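Local coordinates for protein probable ribonuclease HepT (Haemophilus influenzae, PDB 1JOG) that probably acts as the RNase toxin of a type VII toxin-antitoxin system and is neutralised by its cognate antitoxin MntA, at residues L56-M61 against Y78-I83; D82-A87 against K98-R103. One frame throughout, in Å; residues are numbered along the deposited sequence.

Interaction 1. Residues L56-M61 against Y78-I83; sequences LSLKMM and YGFKDI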
loop_
_atom_site.group_PDB
_atom_site.type_symbol
_atom_site.label_atom_id
_atom_site.label_comp_id
_atom_site.label_asym_id
_atom_site.label_seq_id
_atom_site.Cartn_x
_atom_site.Cartn_y
_atom_site.Cartn_z
ATOM N N LEU A 56 3.742 -11.089 3.518
ATOM C CA LEU A 56 3.515 -12.150 4.495
ATOM C C LEU A 56 4.044 -13.457 3.949
ATOM O O LEU A 56 4.731 -14.236 4.667
ATOM C CB LEU A 56 2.027 -12.262 4.844
ATOM C CG LEU A 56 1.147 -11.498 5.887
ATOM C CD1 LEU A 56 1.880 -10.410 6.563
ATOM C CD2 LEU A 56 -0.120 -10.887 5.238
ATOM N N SER A 57 3.769 -13.708 2.668
ATOM C CA SER A 57 4.276 -14.972 2.074
ATOM C C SER A 57 5.784 -14.983 2.229
ATOM O O SER A 57 6.355 -16.026 2.526
ATOM C CB SER A 57 3.944 -15.133 0.555
ATOM O OG SER A 57 2.532 -15.271 0.347
ATOM N N LEU A 58 6.449 -13.837 2.016
ATOM C CA LEU A 58 7.885 -13.871 2.160
ATOM C C LEU A 58 8.309 -13.916 3.620
ATOM O O LEU A 58 9.364 -14.473 3.951
ATOM C CB LEU A 58 8.563 -12.733 1.400
ATOM C CG LEU A 58 8.942 -13.390 0.074
ATOM C CD1 LEU A 58 8.222 -12.768 -1.119
ATOM C CD2 LEU A 58 10.433 -13.392 -0.057
ATOM N N LYS A 59 7.492 -13.359 4.505
ATOM C CA LYS A 59 7.872 -13.405 5.901
ATOM C C LYS A 59 7.837 -14.867 6.321
ATOM O O LYS A 59 8.738 -15.302 6.982
ATOM C CB LYS A 59 6.955 -12.558 6.780
ATOM C CG LYS A 59 7.535 -11.215 7.094
ATOM C CD LYS A 59 6.658 -10.091 6.583
ATOM C CE LYS A 59 7.223 -8.694 6.909
ATOM N NZ LYS A 59 6.078 -7.709 6.813
HETATM N N MSE A 60 6.837 -15.622 5.858
HETATM C CA MSE A 60 6.684 -17.039 6.207
HETATM C C MSE A 60 7.780 -17.908 5.630
HETATM O O MSE A 60 8.247 -18.798 6.303
HETATM C CB MSE A 60 5.312 -17.596 5.731
HETATM C CG MSE A 60 4.129 -16.969 6.505
HETATM SE SE MSE A 60 4.216 -17.417 8.424
HETATM C CE MSE A 60 4.670 -15.933 9.218
HETATM N N MSE A 61 8.206 -17.664 4.399
HETATM C CA MSE A 61 9.263 -18.473 3.885
HETATM C C MSE A 61 10.444 -18.187 4.808
HETATM O O MSE A 61 11.228 -19.057 5.079
HETATM C CB MSE A 61 9.682 -18.056 2.481
HETATM C CG MSE A 61 8.664 -18.354 1.393
HETATM SE SE MSE A 61 9.309 -17.566 -0.306
HETATM C CE MSE A 61 7.394 -17.407 -0.845
ATOM N N TYR A 78 20.719 -12.956 4.771
ATOM C CA TYR A 78 19.807 -13.284 3.653
ATOM C C TYR A 78 18.906 -12.213 3.055
ATOM O O TYR A 78 18.069 -11.639 3.736
ATOM C CB TYR A 78 18.863 -14.428 4.015
ATOM C CG TYR A 78 19.508 -15.762 4.214
ATOM C CD1 TYR A 78 20.226 -16.046 5.372
ATOM C CD2 TYR A 78 19.333 -16.771 3.284
ATOM C CE1 TYR A 78 20.729 -17.298 5.599
ATOM C CE2 TYR A 78 19.844 -18.027 3.499
ATOM C CZ TYR A 78 20.528 -18.286 4.657
ATOM O OH TYR A 78 20.938 -19.563 4.907
ATOM N N GLY A 79 19.069 -11.996 1.764
ATOM C CA GLY A 79 18.220 -11.063 1.067
ATOM C C GLY A 79 17.152 -11.843 0.305
ATOM O O GLY A 79 17.110 -13.065 0.299
ATOM N N PHE A 80 16.275 -11.105 -0.347
ATOM C CA PHE A 80 15.199 -11.665 -1.133
ATOM C C PHE A 80 15.480 -13.022 -1.787
ATOM O O PHE A 80 14.839 -14.055 -1.456
ATOM C CB PHE A 80 14.823 -10.647 -2.203
ATOM C CG PHE A 80 13.623 -11.041 -2.977
ATOM C CD1 PHE A 80 12.388 -11.201 -2.326
ATOM C CD2 PHE A 80 13.704 -11.282 -4.336
ATOM C CE1 PHE A 80 11.247 -11.595 -3.022
ATOM C CE2 PHE A 80 12.563 -11.679 -5.062
ATOM C CZ PHE A 80 11.343 -11.834 -4.409
ATOM N N LYS A 81 16.438 -13.005 -2.713
ATOM C CA LYS A 81 16.882 -14.191 -3.498
ATOM C C LYS A 81 17.475 -15.418 -2.773
ATOM O O LYS A 81 17.417 -16.563 -3.268
ATOM C CB LYS A 81 17.853 -13.735 -4.606
ATOM C CG LYS A 81 17.137 -13.188 -5.837
ATOM C CD LYS A 81 18.081 -12.375 -6.695
ATOM C CE LYS A 81 17.371 -11.791 -7.943
ATOM N NZ LYS A 81 17.027 -12.786 -9.023
ATOM N N ASP A 82 18.001 -15.197 -1.592
ATOM C CA ASP A 82 18.517 -16.298 -0.805
ATOM C C ASP A 82 17.291 -16.969 -0.245
ATOM O O ASP A 82 17.160 -18.191 -0.280
ATOM C CB ASP A 82 19.397 -15.774 0.330
ATOM C CG ASP A 82 20.714 -15.240 -0.173
ATOM O OD1 ASP A 82 21.199 -15.852 -1.171
ATOM O OD2 ASP A 82 21.246 -14.247 0.420
ATOM N N ILE A 83 16.375 -16.160 0.273
ATOM C CA ILE A 83 15.112 -16.645 0.842
ATOM C C ILE A 83 14.391 -17.490 -0.255
ATOM O O ILE A 83 13.886 -18.601 0.021
ATOM C CB ILE A 83 14.202 -15.406 1.255
ATOM C CG1 ILE A 83 14.853 -14.581 2.380
ATOM C CG2 ILE A 83 12.841 -15.853 1.685
ATOM C CD1 ILE A 83 14.904 -15.300 3.688
#
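In the helical bundle of this HepT-family protein, the long helix 36-68 meets the N-terminal part of the short helix 80-89 through Leu58 and Met61 on one side and Phe80 and Ile83 on the other. The contact is wholly apolar. Leu58 is its centre on the long helix. Leu58 CD2 lies 3.6 Å from Phe80 CE1, and the same methyl reaches Ile83 CG2 at 3.9 Å. The second methyl joins in, with Leu58 CD1 3.8 Å from Phe80 CE1. Both leucine methyls thus touch Phe80 CE1, and Leu58 CD2 also lies against Phe80 CD1. That methyl approaches the ring obliquely, and the two side chains cross at about a right angle. Phe80 gets there through its first torsion: CG is anti to the backbone N (chi1 -173°), which carries the ring to the long helix although the CB itself does not point at it.

The fold is all-alpha, with no strands, and helix 80-89 follows a long connection from the end of helix 36-68. After the connection the chain comes back to lie against helix 36-68. Gly79 O accepts from both Asp82 N and Ile83 N, while Gly79 N makes a weak hydrogen bond of 3.4 Å to Asp82 OD2.

Ile83 is buried and uses its CG2 branch, which touches Leu58 and also sits 3.9 Å from Met61 CB. Met61, a selenomethionine, offers only its CB here. Its CG is anti to the carbonyl carbon (chi1 -70°), and the extended chain runs on to Trp99 of helix 96-106 and Leu84. On another side of helix 36-68, Leu56 packs against Leu11 and Ala14 of helix 8-26, and against Tyr113 of the second subunit.

Interaction 2. Residues D82-A87 against K98-R103; sequences DILREA and KWVAYR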
loop_
_atom_site.group_PDB
_atom_site.type_symbol
_atom_site.label_atom_id
_atom_site.label_comp_id
_atom_site.label_asym_id
_atom_site.label_seq_id
_atom_site.Cartn_x
_atom_site.Cartn_y
_atom_site.Cartn_z
ATOM N N ASP A 82 18.001 -15.197 -1.592
ATOM C CA ASP A 82 18.517 -16.298 -0.805
ATOM C C ASP A 82 17.291 -16.969 -0.245
ATOM O O ASP A 82 17.160 -18.191 -0.280
ATOM C CB ASP A 82 19.397 -15.774 0.330
ATOM C CG ASP A 82 20.714 -15.240 -0.173
ATOM O OD1 ASP A 82 21.199 -15.852 -1.171
ATOM O OD2 ASP A 82 21.246 -14.247 0.420
ATOM N N ILE A 83 16.375 -16.160 0.273
ATOM C CA ILE A 83 15.112 -16.645 0.842
ATOM C C ILE A 83 14.391 -17.490 -0.255
ATOM O O ILE A 83 13.886 -18.601 0.021
ATOM C CB ILE A 83 14.202 -15.406 1.255
ATOM C CG1 ILE A 83 14.853 -14.581 2.380
ATOM C CG2 ILE A 83 12.841 -15.853 1.685
ATOM C CD1 ILE A 83 14.904 -15.300 3.688
ATOM N N LEU A 84 14.335 -16.963 -1.493
ATOM C CA LEU A 84 13.663 -17.705 -2.575
ATOM C C LEU A 84 14.436 -18.953 -2.871
ATOM O O LEU A 84 13.838 -19.988 -2.996
ATOM C CB LEU A 84 13.532 -16.892 -3.848
ATOM C CG LEU A 84 12.719 -15.603 -3.757
ATOM C CD1 LEU A 84 12.542 -14.956 -5.210
ATOM C CD2 LEU A 84 11.432 -15.924 -3.077
ATOM N N ARG A 85 15.751 -18.869 -3.018
ATOM C CA ARG A 85 16.512 -20.108 -3.222
ATOM C C ARG A 85 16.277 -21.155 -2.128
ATOM O O ARG A 85 16.015 -22.328 -2.453
ATOM C CB ARG A 85 17.990 -19.820 -3.313
ATOM C CG ARG A 85 18.338 -19.248 -4.674
ATOM C CD ARG A 85 19.731 -18.715 -4.678
ATOM N NE ARG A 85 19.900 -17.648 -5.653
ATOM C CZ ARG A 85 20.573 -16.538 -5.399
ATOM N NH1 ARG A 85 21.130 -16.356 -4.204
ATOM N NH2 ARG A 85 20.683 -15.611 -6.334
ATOM N N GLU A 86 16.358 -20.758 -0.845
ATOM C CA GLU A 86 16.133 -21.719 0.257
ATOM C C GLU A 86 14.735 -22.315 0.194
ATOM O O GLU A 86 14.556 -23.520 0.250
ATOM C CB GLU A 86 16.363 -21.047 1.591
ATOM C CG GLU A 86 17.741 -21.307 2.188
ATOM C CD GLU A 86 18.921 -20.996 1.269
ATOM O OE1 GLU A 86 19.998 -21.586 1.501
ATOM O OE2 GLU A 86 18.800 -20.170 0.340
ATOM N N ALA A 87 13.747 -21.460 -0.001
ATOM C CA ALA A 87 12.370 -21.885 -0.129
ATOM C C ALA A 87 12.205 -22.966 -1.200
ATOM O O ALA A 87 11.379 -23.858 -1.009
ATOM C CB ALA A 87 11.452 -20.647 -0.454
ATOM N N LYS A 98 8.896 -16.514 -10.940
ATOM C CA LYS A 98 7.613 -15.885 -10.590
ATOM C C LYS A 98 7.637 -14.973 -9.324
ATOM O O LYS A 98 7.051 -13.869 -9.314
ATOM C CB LYS A 98 6.573 -16.959 -10.361
ATOM C CG LYS A 98 6.074 -17.578 -11.580
ATOM C CD LYS A 98 5.085 -18.640 -11.236
ATOM C CE LYS A 98 4.902 -19.539 -12.430
ATOM N NZ LYS A 98 6.050 -20.486 -12.531
ATOM N N TRP A 99 8.276 -15.438 -8.249
ATOM C CA TRP A 99 8.334 -14.599 -7.042
ATOM C C TRP A 99 9.219 -13.418 -7.334
ATOM O O TRP A 99 8.979 -12.322 -6.831
ATOM C CB TRP A 99 8.825 -15.398 -5.841
ATOM C CG TRP A 99 7.753 -16.354 -5.434
ATOM C CD1 TRP A 99 7.583 -17.695 -5.849
ATOM C CD2 TRP A 99 6.647 -16.056 -4.613
ATOM N NE1 TRP A 99 6.434 -18.197 -5.310
ATOM C CE2 TRP A 99 5.846 -17.222 -4.538
ATOM C CE3 TRP A 99 6.242 -14.919 -3.926
ATOM C CZ2 TRP A 99 4.668 -17.265 -3.815
ATOM C CZ3 TRP A 99 5.046 -14.977 -3.232
ATOM C CH2 TRP A 99 4.283 -16.117 -3.170
ATOM N N VAL A 100 10.203 -13.614 -8.218
ATOM C CA VAL A 100 11.059 -12.507 -8.571
ATOM C C VAL A 100 10.196 -11.460 -9.282
ATOM O O VAL A 100 10.328 -10.252 -9.078
ATOM C CB VAL A 100 12.203 -12.970 -9.471
ATOM C CG1 VAL A 100 12.879 -11.767 -10.072
ATOM C CG2 VAL A 100 13.226 -13.741 -8.671
ATOM N N ALA A 101 9.280 -11.938 -10.106
ATOM C CA ALA A 101 8.396 -11.042 -10.827
ATOM C C ALA A 101 7.383 -10.434 -9.833
ATOM O O ALA A 101 7.019 -9.265 -9.970
ATOM C CB ALA A 101 7.668 -11.831 -11.998
ATOM N N TYR A 102 6.909 -11.200 -8.847
ATOM C CA TYR A 102 5.963 -10.617 -7.849
ATOM C C TYR A 102 6.604 -9.419 -7.071
ATOM O O TYR A 102 5.955 -8.450 -6.719
ATOM C CB TYR A 102 5.499 -11.713 -6.909
ATOM C CG TYR A 102 4.700 -12.806 -7.601
ATOM C CD1 TYR A 102 4.645 -14.108 -7.083
ATOM C CD2 TYR A 102 4.003 -12.529 -8.781
ATOM C CE1 TYR A 102 3.933 -15.083 -7.725
ATOM C CE2 TYR A 102 3.299 -13.479 -9.429
ATOM C CZ TYR A 102 3.265 -14.767 -8.916
ATOM O OH TYR A 102 2.645 -15.777 -9.664
ATOM N N ARG A 103 7.902 -9.466 -6.847
ATOM C CA ARG A 103 8.549 -8.329 -6.241
ATOM C C ARG A 103 8.602 -7.114 -7.240
ATOM O O ARG A 103 8.333 -5.991 -6.846
ATOM C CB ARG A 103 9.964 -8.719 -5.788
ATOM C CG ARG A 103 10.569 -7.554 -5.099
ATOM C CD ARG A 103 11.892 -7.832 -4.433
ATOM N NE ARG A 103 12.902 -8.103 -5.417
ATOM C CZ ARG A 103 14.193 -8.112 -5.165
ATOM N NH1 ARG A 103 14.624 -7.851 -3.935
ATOM N NH2 ARG A 103 15.042 -8.415 -6.142
#
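Leu84 of helix 80-89 and Trp99 of helix 96-106 mark the nearest approach of the two backbones, with Leu84 CA 7.6 Å from Trp99 CA. Leu84 alone carries the contact from its helix. With its CD1 anti to CA (chi2 -174°) the leucine is extended, which takes that methyl farthest toward helix 96-106. Leu84 CD1 lies 3.7 Å from Val100 CG2, and the same methyl is 3.8 Å from Trp99 CB. The other branch also meets the tryptophan, with Leu84 CD2 3.8 Å from Trp99 CB. The leucine fork therefore closes on the root of the tryptophan side chain, and its CD2 meets the indole only obliquely. Val100 adds a single methyl, CG2, the branch beside its backbone N.

Beyond CB the indole of Trp99 turns from Leu84. Tyr102 CD1 lies over one of its faces, near the rim, 3.6 Å from the plane. On the outer side of helix 80-89, Arg85 NH1 forms a salt bridge of 3.1 Å with Asp82 OD1, one turn earlier.

This contact ties together two short helices that are consecutive in the chain, joined by a loop that includes Leu92 and Ile93. Helix 36-68 lies against both: Ile83 packs on Lys62 and Glu86 on Leu65 from one helix, Arg103 on Tyr54 from the other. Helix 125-140 receives Trp99 on Leu135 and Tyr102 on Glu131.

Overall arrangement
Interactions 1 and 2 share helix 80-89, and their centres are 7 Å apart. Their segments overlap at Asp82 and Ile83, though only Ile83 makes a contact, and that in interaction 1. Leu84 serves interaction 2, so neighbouring residues of one turn reach two different helices. The contacts also touch directly. Phe80 CZ lies 3.4 Å from Trp99 O, and Met61 SE is 3.8 Å from Ala87 CB. The three helices 36-68, 80-89 and 96-106 pack against one another there. Arg106, probably an active-site residue, ends helix 96-106. The side chain of Leu58 is about 8 Å from that of Arg106. The side chain of Trp99 is about 9 Å from that of Arg106.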